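Local atomic coordinates of nudix hydrolase DR_0079 (Deinococcus radiodurans, PDB entry 2O5F), a protein that hydrolyses nucleoside di- and triphosphates to monophosphates with magnesium as cofactor, with a marked preference for CDP and CTP. Residues N38-N43 with E161-C166; E143-R148 with G157-L162. All coordinates share one frame; numbering follows the deposited sequence.

Contact 1: N38-N43 with E161-C166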
ATOM      1  N   ASN A  38       1.701  -1.133  -2.410  1.00 18.09           N
ATOM      2  CA  ASN A  38       0.636  -1.298  -1.440  1.00 18.92           C
ATOM      3  C   ASN A  38       0.476  -2.797  -1.254  1.00 19.36           C
ATOM      4  O   ASN A  38       0.676  -3.567  -2.195  1.00 22.20           O
ATOM      5  CB  ASN A  38      -0.673  -0.686  -1.952  1.00 19.88           C
ATOM      6  CG  ASN A  38      -0.700   0.833  -1.831  1.00 18.33           C
ATOM      7  OD1 ASN A  38      -0.575   1.377  -0.740  1.00 19.55           O
ATOM      8  ND2 ASN A  38      -0.863   1.517  -2.954  1.00 20.09           N
ATOM      9  N   ALA A  39       0.149  -3.214  -0.041  1.00 18.88           N
ATOM     10  CA  ALA A  39      -0.041  -4.635   0.215  1.00 18.41           C
ATOM     11  C   ALA A  39      -1.080  -4.842   1.290  1.00 19.05           C
ATOM     12  O   ALA A  39      -1.307  -3.979   2.136  1.00 19.24           O
ATOM     13  CB  ALA A  39       1.275  -5.287   0.628  1.00 15.73           C
ATOM     14  N   PHE A  40      -1.722  -6.001   1.217  1.00 18.31           N
ATOM     15  CA  PHE A  40      -2.734  -6.393   2.165  1.00 18.16           C
ATOM     16  C   PHE A  40      -2.279  -7.689   2.807  1.00 19.34           C
ATOM     17  O   PHE A  40      -1.784  -8.586   2.125  1.00 20.27           O
ATOM     18  CB  PHE A  40      -4.069  -6.632   1.459  1.00 20.99           C
ATOM     19  CG  PHE A  40      -4.757  -5.378   1.020  1.00 21.35           C
ATOM     20  CD1 PHE A  40      -5.308  -4.512   1.954  1.00 21.20           C
ATOM     21  CD2 PHE A  40      -4.863  -5.063  -0.331  1.00 23.03           C
ATOM     22  CE1 PHE A  40      -5.963  -3.341   1.551  1.00 22.52           C
ATOM     23  CE2 PHE A  40      -5.514  -3.891  -0.745  1.00 25.09           C
ATOM     24  CZ  PHE A  40      -6.063  -3.032   0.204  1.00 23.93           C
ATOM     25  N   LEU A  41      -2.427  -7.763   4.119  1.00 18.98           N
ATOM     26  CA  LEU A  41      -2.091  -8.961   4.870  1.00 19.21           C
ATOM     27  C   LEU A  41      -3.441  -9.651   5.064  1.00 19.90           C
ATOM     28  O   LEU A  41      -4.333  -9.093   5.703  1.00 17.82           O
ATOM     29  CB  LEU A  41      -1.500  -8.574   6.226  1.00 18.57           C
ATOM     30  CG  LEU A  41      -1.173  -9.714   7.195  1.00 21.80           C
ATOM     31  CD1 LEU A  41      -0.013 -10.535   6.641  1.00 20.88           C
ATOM     32  CD2 LEU A  41      -0.803  -9.140   8.558  1.00 21.98           C
ATOM     33  N   ARG A  42      -3.609 -10.848   4.505  1.00 19.84           N
ATOM     34  CA  ARG A  42      -4.878 -11.558   4.649  1.00 20.51           C
ATOM     35  C   ARG A  42      -4.708 -12.890   5.372  1.00 19.20           C
ATOM     36  O   ARG A  42      -3.793 -13.660   5.070  1.00 20.65           O
ATOM     37  CB  ARG A  42      -5.523 -11.807   3.278  1.00 24.21           C
ATOM     38  CG  ARG A  42      -6.903 -12.452   3.370  1.00 30.13           C
ATOM     39  CD  ARG A  42      -7.466 -12.800   2.002  1.00 35.23           C
ATOM     40  NE  ARG A  42      -6.567 -13.686   1.269  1.00 41.08           N
ATOM     41  CZ  ARG A  42      -6.848 -14.234   0.091  1.00 42.67           C
ATOM     42  NH1 ARG A  42      -8.013 -13.991  -0.498  1.00 45.25           N
ATOM     43  NH2 ARG A  42      -5.960 -15.022  -0.502  1.00 44.40           N
ATOM     44  N   ASN A  43      -5.591 -13.162   6.326  1.00 19.87           N
ATOM     45  CA  ASN A  43      -5.510 -14.407   7.073  1.00 19.09           C
ATOM     46  C   ASN A  43      -6.351 -15.511   6.431  1.00 20.71           C
ATOM     47  O   ASN A  43      -6.925 -15.330   5.360  1.00 19.30           O
ATOM     48  CB  ASN A  43      -5.923 -14.198   8.537  1.00 16.19           C
ATOM     49  CG  ASN A  43      -7.370 -13.739   8.704  1.00 16.48           C
ATOM     50  OD1 ASN A  43      -8.203 -13.905   7.815  1.00 18.92           O
ATOM     51  ND2 ASN A  43      -7.673 -13.171   9.874  1.00 20.75           N
ATOM     52  N   GLU A 161     -10.853   1.923  -3.245  1.00 21.69           N
ATOM     53  CA  GLU A 161     -10.685   1.478  -4.630  1.00 21.74           C
ATOM     54  C   GLU A 161      -9.779   0.245  -4.732  1.00 20.42           C
ATOM     55  O   GLU A 161     -10.050  -0.661  -5.525  1.00 20.01           O
ATOM     56  CB  GLU A 161     -10.140   2.624  -5.504  1.00 21.83           C
ATOM     57  CG  GLU A 161      -9.833   2.222  -6.958  1.00 22.95           C
ATOM     58  CD  GLU A 161      -9.635   3.420  -7.899  1.00 21.54           C
ATOM     59  OE1 GLU A 161      -9.400   4.544  -7.419  1.00 21.45           O
ATOM     60  OE2 GLU A 161      -9.702   3.233  -9.130  1.00 25.30           O
ATOM     61  N   LEU A 162      -8.710   0.203  -3.939  1.00 19.25           N
ATOM     62  CA  LEU A 162      -7.813  -0.955  -3.973  1.00 18.83           C
ATOM     63  C   LEU A 162      -8.526  -2.222  -3.515  1.00 20.41           C
ATOM     64  O   LEU A 162      -8.334  -3.306  -4.088  1.00 20.55           O
ATOM     65  CB  LEU A 162      -6.585  -0.726  -3.088  1.00 20.57           C
ATOM     66  CG  LEU A 162      -5.510   0.192  -3.671  1.00 19.26           C
ATOM     67  CD1 LEU A 162      -4.374   0.347  -2.662  1.00 23.59           C
ATOM     68  CD2 LEU A 162      -4.972  -0.418  -4.981  1.00 23.63           C
ATOM     69  N   VAL A 163      -9.345  -2.090  -2.476  1.00 18.64           N
ATOM     70  CA  VAL A 163     -10.083  -3.237  -1.956  1.00 21.64           C
ATOM     71  C   VAL A 163     -11.090  -3.733  -2.988  1.00 21.99           C
ATOM     72  O   VAL A 163     -11.207  -4.939  -3.226  1.00 21.31           O
ATOM     73  CB  VAL A 163     -10.825  -2.884  -0.649  1.00 20.82           C
ATOM     74  CG1 VAL A 163     -11.774  -4.017  -0.253  1.00 19.69           C
ATOM     75  CG2 VAL A 163      -9.818  -2.638   0.456  1.00 21.68           C
ATOM     76  N   ARG A 164     -11.815  -2.805  -3.605  1.00 21.45           N
ATOM     77  CA  ARG A 164     -12.796  -3.180  -4.612  1.00 22.66           C
ATOM     78  C   ARG A 164     -12.150  -3.774  -5.863  1.00 23.38           C
ATOM     79  O   ARG A 164     -12.630  -4.774  -6.400  1.00 25.91           O
ATOM     80  CB  ARG A 164     -13.665  -1.976  -5.000  1.00 23.80           C
ATOM     81  CG  ARG A 164     -14.658  -1.564  -3.925  1.00 28.95           C
ATOM     82  CD  ARG A 164     -15.728  -0.639  -4.478  1.00 32.14           C
ATOM     83  NE  ARG A 164     -16.887  -0.583  -3.589  1.00 34.19           N
ATOM     84  CZ  ARG A 164     -17.021   0.271  -2.581  1.00 36.26           C
ATOM     85  NH1 ARG A 164     -16.069   1.160  -2.328  1.00 38.21           N
ATOM     86  NH2 ARG A 164     -18.101   0.225  -1.815  1.00 35.52           N
ATOM     87  N   ARG A 165     -11.059  -3.181  -6.333  1.00 23.35           N
ATOM     88  CA  ARG A 165     -10.408  -3.700  -7.533  1.00 24.13           C
ATOM     89  C   ARG A 165      -9.663  -5.010  -7.300  1.00 25.48           C
ATOM     90  O   ARG A 165      -9.600  -5.856  -8.193  1.00 25.97           O
ATOM     91  CB  ARG A 165      -9.442  -2.666  -8.116  1.00 23.31           C
ATOM     92  CG  ARG A 165     -10.120  -1.494  -8.809  1.00 24.82           C
ATOM     93  CD  ARG A 165      -9.090  -0.488  -9.290  1.00 25.79           C
ATOM     94  NE  ARG A 165      -9.692   0.646  -9.992  1.00 25.28           N
ATOM     95  CZ  ARG A 165     -10.168   0.600 -11.231  1.00 24.14           C
ATOM     96  NH1 ARG A 165     -10.115  -0.526 -11.925  1.00 22.91           N
ATOM     97  NH2 ARG A 165     -10.696   1.687 -11.781  1.00 24.14           N
ATOM     98  N   CYS A 166      -9.105  -5.189  -6.108  1.00 25.09           N
ATOM     99  CA  CYS A 166      -8.352  -6.405  -5.815  1.00 28.93           C
ATOM    100  C   CYS A 166      -9.184  -7.560  -5.276  1.00 30.63           C
ATOM    101  O   CYS A 166      -8.823  -8.725  -5.463  1.00 31.20           O
ATOM    102  CB  CYS A 166      -7.215  -6.102  -4.838  1.00 27.86           C
ATOM    103  SG  CYS A 166      -5.948  -4.993  -5.499  1.00 26.99           S
TER
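Phe40 buries more surface here than any other residue, followed by Leu162, its ring reaching from strand 35-42 to Leu162 and Val163 on helix 159-166. The far end of the ring does the touching: CZ of Phe40 lies 3.8 Å from CG2 of Val163, which approaches obliquely, and 4.1 Å from CB of Leu162, which sits at the ring edge near its plane. CG of Phe40 stands anti to its carbonyl carbon (chi1 -74°), and since the bond to CB already points at the helix, the length of the phenyl group goes into bridging the 10.7 Å between the axes of strand and helix segment. Cutting the side chain back to an alanine here would probably leave CB of Leu162 and CG2 of Val163 without their aromatic neighbour and open a gap between strand and helix. Met116 and Val118 of strand 115-122 add to the apolar surroundings by touching Leu162.

The second kind of contact sets a polar group against a methyl. CD1 of Leu162 packs 3.7 Å from ND2 of Asn38, the two side chains crossing at about a right angle. This is van der Waals contact; ND2 has its hydrogen-bonding partner away from these two segments, so the amide can lie beside a leucine with that nitrogen satisfied.

Along the helix itself, NE of Arg165 donates to OE2 of Glu161 at 2.7 Å, using the anti lone pair of the carboxylate, a salt bridge spanning one turn. Between strand and helix there is no hydrogen bond, so the helix is held over the Nudix fold's mixed sheet by van der Waals contact, mostly apolar, and depends on fit of shape.

Contact 2: E143-R148 with G157-L162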
ATOM      1  N   GLU A 143     -15.954  -6.359   3.313  1.00 21.94           N
ATOM      2  CA  GLU A 143     -17.315  -5.822   3.390  1.00 21.87           C
ATOM      3  C   GLU A 143     -17.461  -4.781   4.499  1.00 17.90           C
ATOM      4  O   GLU A 143     -18.004  -3.689   4.287  1.00 18.08           O
ATOM      5  CB  GLU A 143     -18.311  -6.955   3.646  1.00 26.09           C
ATOM      6  CG  GLU A 143     -19.755  -6.487   3.733  1.00 32.34           C
ATOM      7  CD  GLU A 143     -20.694  -7.572   4.225  1.00 37.82           C
ATOM      8  OE1 GLU A 143     -20.669  -7.882   5.436  1.00 41.42           O
ATOM      9  OE2 GLU A 143     -21.450  -8.121   3.395  1.00 40.47           O
ATOM     10  N   HIS A 144     -16.992  -5.133   5.691  1.00 18.92           N
ATOM     11  CA  HIS A 144     -17.058  -4.231   6.839  1.00 17.82           C
ATOM     12  C   HIS A 144     -16.168  -3.006   6.620  1.00 16.47           C
ATOM     13  O   HIS A 144     -16.538  -1.884   6.970  1.00 16.31           O
ATOM     14  CB  HIS A 144     -16.620  -4.961   8.117  1.00 19.86           C
ATOM     15  CG  HIS A 144     -17.661  -5.876   8.683  1.00 22.75           C
ATOM     16  ND1 HIS A 144     -17.392  -6.776   9.689  1.00 25.32           N
ATOM     17  CD2 HIS A 144     -18.978  -6.023   8.390  1.00 25.22           C
ATOM     18  CE1 HIS A 144     -18.494  -7.441   9.990  1.00 27.43           C
ATOM     19  NE2 HIS A 144     -19.469  -7.003   9.216  1.00 25.87           N
ATOM     20  N   LEU A 145     -14.992  -3.225   6.043  1.00 17.70           N
ATOM     21  CA  LEU A 145     -14.074  -2.121   5.789  1.00 17.90           C
ATOM     22  C   LEU A 145     -14.700  -1.110   4.831  1.00 18.85           C
ATOM     23  O   LEU A 145     -14.706   0.099   5.094  1.00 18.55           O
ATOM     24  CB  LEU A 145     -12.765  -2.637   5.191  1.00 17.55           C
ATOM     25  CG  LEU A 145     -11.773  -1.562   4.727  1.00 17.54           C
ATOM     26  CD1 LEU A 145     -11.410  -0.644   5.904  1.00 16.34           C
ATOM     27  CD2 LEU A 145     -10.510  -2.233   4.170  1.00 17.13           C
ATOM     28  N   LEU A 146     -15.210  -1.605   3.708  1.00 17.47           N
ATOM     29  CA  LEU A 146     -15.837  -0.731   2.716  1.00 17.04           C
ATOM     30  C   LEU A 146     -17.043  -0.001   3.320  1.00 16.81           C
ATOM     31  O   LEU A 146     -17.297   1.179   3.014  1.00 15.35           O
ATOM     32  CB  LEU A 146     -16.259  -1.551   1.489  1.00 16.75           C
ATOM     33  CG  LEU A 146     -15.091  -2.044   0.626  1.00 18.01           C
ATOM     34  CD1 LEU A 146     -15.603  -2.913  -0.524  1.00 18.65           C
ATOM     35  CD2 LEU A 146     -14.346  -0.824   0.071  1.00 19.75           C
ATOM     36  N   ALA A 147     -17.790  -0.693   4.177  1.00 16.21           N
ATOM     37  CA  ALA A 147     -18.942  -0.072   4.825  1.00 16.97           C
ATOM     38  C   ALA A 147     -18.507   1.144   5.663  1.00 17.63           C
ATOM     39  O   ALA A 147     -19.143   2.192   5.606  1.00 17.90           O
ATOM     40  CB  ALA A 147     -19.673  -1.089   5.704  1.00 18.20           C
ATOM     41  N   ARG A 148     -17.431   0.999   6.434  1.00 17.95           N
ATOM     42  CA  ARG A 148     -16.928   2.099   7.259  1.00 18.49           C
ATOM     43  C   ARG A 148     -16.531   3.287   6.385  1.00 16.13           C
ATOM     44  O   ARG A 148     -16.827   4.433   6.718  1.00 17.23           O
ATOM     45  CB  ARG A 148     -15.699   1.674   8.065  1.00 18.69           C
ATOM     46  CG  ARG A 148     -15.938   0.669   9.191  1.00 19.90           C
ATOM     47  CD  ARG A 148     -14.640   0.486   9.983  1.00 18.80           C
ATOM     48  NE  ARG A 148     -14.745  -0.533  11.023  1.00 19.25           N
ATOM     49  CZ  ARG A 148     -13.784  -0.800  11.901  1.00 18.97           C
ATOM     50  NH1 ARG A 148     -13.961  -1.754  12.809  1.00 17.61           N
ATOM     51  NH2 ARG A 148     -12.645  -0.109  11.871  1.00 19.22           N
ATOM     52  N   GLY A 157      -6.982   7.845   0.777  1.00 25.32           N
ATOM     53  CA  GLY A 157      -7.729   8.030  -0.452  1.00 26.65           C
ATOM     54  C   GLY A 157      -7.880   6.887  -1.438  1.00 27.92           C
ATOM     55  O   GLY A 157      -8.866   6.854  -2.176  1.00 28.50           O
ATOM     56  N   ASP A 158      -6.931   5.957  -1.485  1.00 26.86           N
ATOM     57  CA  ASP A 158      -7.050   4.850  -2.437  1.00 25.87           C
ATOM     58  C   ASP A 158      -7.404   3.506  -1.825  1.00 24.32           C
ATOM     59  O   ASP A 158      -7.490   2.505  -2.537  1.00 20.68           O
ATOM     60  CB  ASP A 158      -5.766   4.690  -3.251  1.00 30.66           C
ATOM     61  CG  ASP A 158      -5.487   5.882  -4.149  1.00 31.05           C
ATOM     62  OD1 ASP A 158      -6.449   6.530  -4.622  1.00 37.24           O
ATOM     63  OD2 ASP A 158      -4.298   6.143  -4.401  1.00 34.82           O
ATOM     64  N   LEU A 159      -7.617   3.480  -0.516  1.00 22.34           N
ATOM     65  CA  LEU A 159      -7.934   2.229   0.159  1.00 21.36           C
ATOM     66  C   LEU A 159      -9.188   1.550  -0.381  1.00 20.55           C
ATOM     67  O   LEU A 159      -9.139   0.388  -0.757  1.00 20.58           O
ATOM     68  CB  LEU A 159      -8.069   2.464   1.665  1.00 19.65           C
ATOM     69  CG  LEU A 159      -8.400   1.233   2.511  1.00 19.22           C
ATOM     70  CD1 LEU A 159      -7.372   0.125   2.265  1.00 17.64           C
ATOM     71  CD2 LEU A 159      -8.419   1.630   3.980  1.00 16.84           C
ATOM     72  N   ALA A 160     -10.302   2.276  -0.427  1.00 22.24           N
ATOM     73  CA  ALA A 160     -11.551   1.707  -0.914  1.00 22.46           C
ATOM     74  C   ALA A 160     -11.416   1.138  -2.328  1.00 22.87           C
ATOM     75  O   ALA A 160     -11.816  -0.003  -2.579  1.00 22.73           O
ATOM     76  CB  ALA A 160     -12.667   2.746  -0.872  1.00 22.17           C
ATOM     77  N   GLU A 161     -10.853   1.923  -3.245  1.00 21.69           N
ATOM     78  CA  GLU A 161     -10.685   1.478  -4.630  1.00 21.74           C
ATOM     79  C   GLU A 161      -9.779   0.245  -4.732  1.00 20.42           C
ATOM     80  O   GLU A 161     -10.050  -0.661  -5.525  1.00 20.01           O
ATOM     81  CB  GLU A 161     -10.140   2.624  -5.504  1.00 21.83           C
ATOM     82  CG  GLU A 161      -9.833   2.222  -6.958  1.00 22.95           C
ATOM     83  CD  GLU A 161      -9.635   3.420  -7.899  1.00 21.54           C
ATOM     84  OE1 GLU A 161      -9.400   4.544  -7.419  1.00 21.45           O
ATOM     85  OE2 GLU A 161      -9.702   3.233  -9.130  1.00 25.30           O
ATOM     86  N   LEU A 162      -8.710   0.203  -3.939  1.00 19.25           N
ATOM     87  CA  LEU A 162      -7.813  -0.955  -3.973  1.00 18.83           C
ATOM     88  C   LEU A 162      -8.526  -2.222  -3.515  1.00 20.41           C
ATOM     89  O   LEU A 162      -8.334  -3.306  -4.088  1.00 20.55           O
ATOM     90  CB  LEU A 162      -6.585  -0.726  -3.088  1.00 20.57           C
ATOM     91  CG  LEU A 162      -5.510   0.192  -3.671  1.00 19.26           C
ATOM     92  CD1 LEU A 162      -4.374   0.347  -2.662  1.00 23.59           C
ATOM     93  CD2 LEU A 162      -4.972  -0.418  -4.981  1.00 23.63           C
TER
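Two consecutive helices near the C terminus of the Nudix domain, 142-151 and 159-166, face each other here, and Leu145 and Leu146 of the first meet Leu159 and Ala160 in the opening turn of the second. The closer pairing is Leu146 with Ala160. Methyl CD2 of Leu146 lies 3.8 Å from the backbone O of Ala160 and 4.1 Å from its CB, so the branch rests against main chain as much as against side chain. The bond to CB in Leu146 does not aim at the other helix; with CG anti to the carbonyl carbon (chi1 -71°) and CD2 as the leading branch, the end of the side chain still comes across. Alanine suits the receiving place because its single methyl lets a leucine come down close to the helix backbone, and the two CA atoms are just 6.1 Å apart.

The fold element is a helix-loop-helix: a short connection after residue 151 turns the chain back, and Asp158, whose O accepts a hydrogen bond from N of Leu162, stands at the start of the returning helix.

Leucine meets leucine on the inner side, where CD1 of Leu145 and CD2 of Leu159 approach to 4.2 Å, each residue's bond to CB directed at the opposite segment. Both residues are buried, and branched apolar chains suit this side because it continues into the interior: Leu159 also packs on Phe40 of strand 35-42, while Leu145 touches Val163 one turn further along helix 159-166. Away from the leucines, Arg148 NH2 forms a salt bridge with Glu138 OE2, joining the first helix to strand 136-140.

How the contacts relate
After the small two-stranded sheet of 8-12 and 18-23, the chain lays down strand 35-42, which carries one side of contact 1, and then runs through most of the Nudix domain, including the Nudix box, before reaching helix 142-151 and helix 159-166. Contact 2 closes a short hairpin of helices with 8 residues between its segments; contact 1 closes a loop of 117 residues, and contact 2 nests inside it apart from Glu161 and Leu162, which both contacts share. Helix 159-166 thus serves both. The two contacts also touch directly, through Val163 and Arg164 with Leu146. Helix 159-166 thereby ties helix 142-151 to the central mixed sheet.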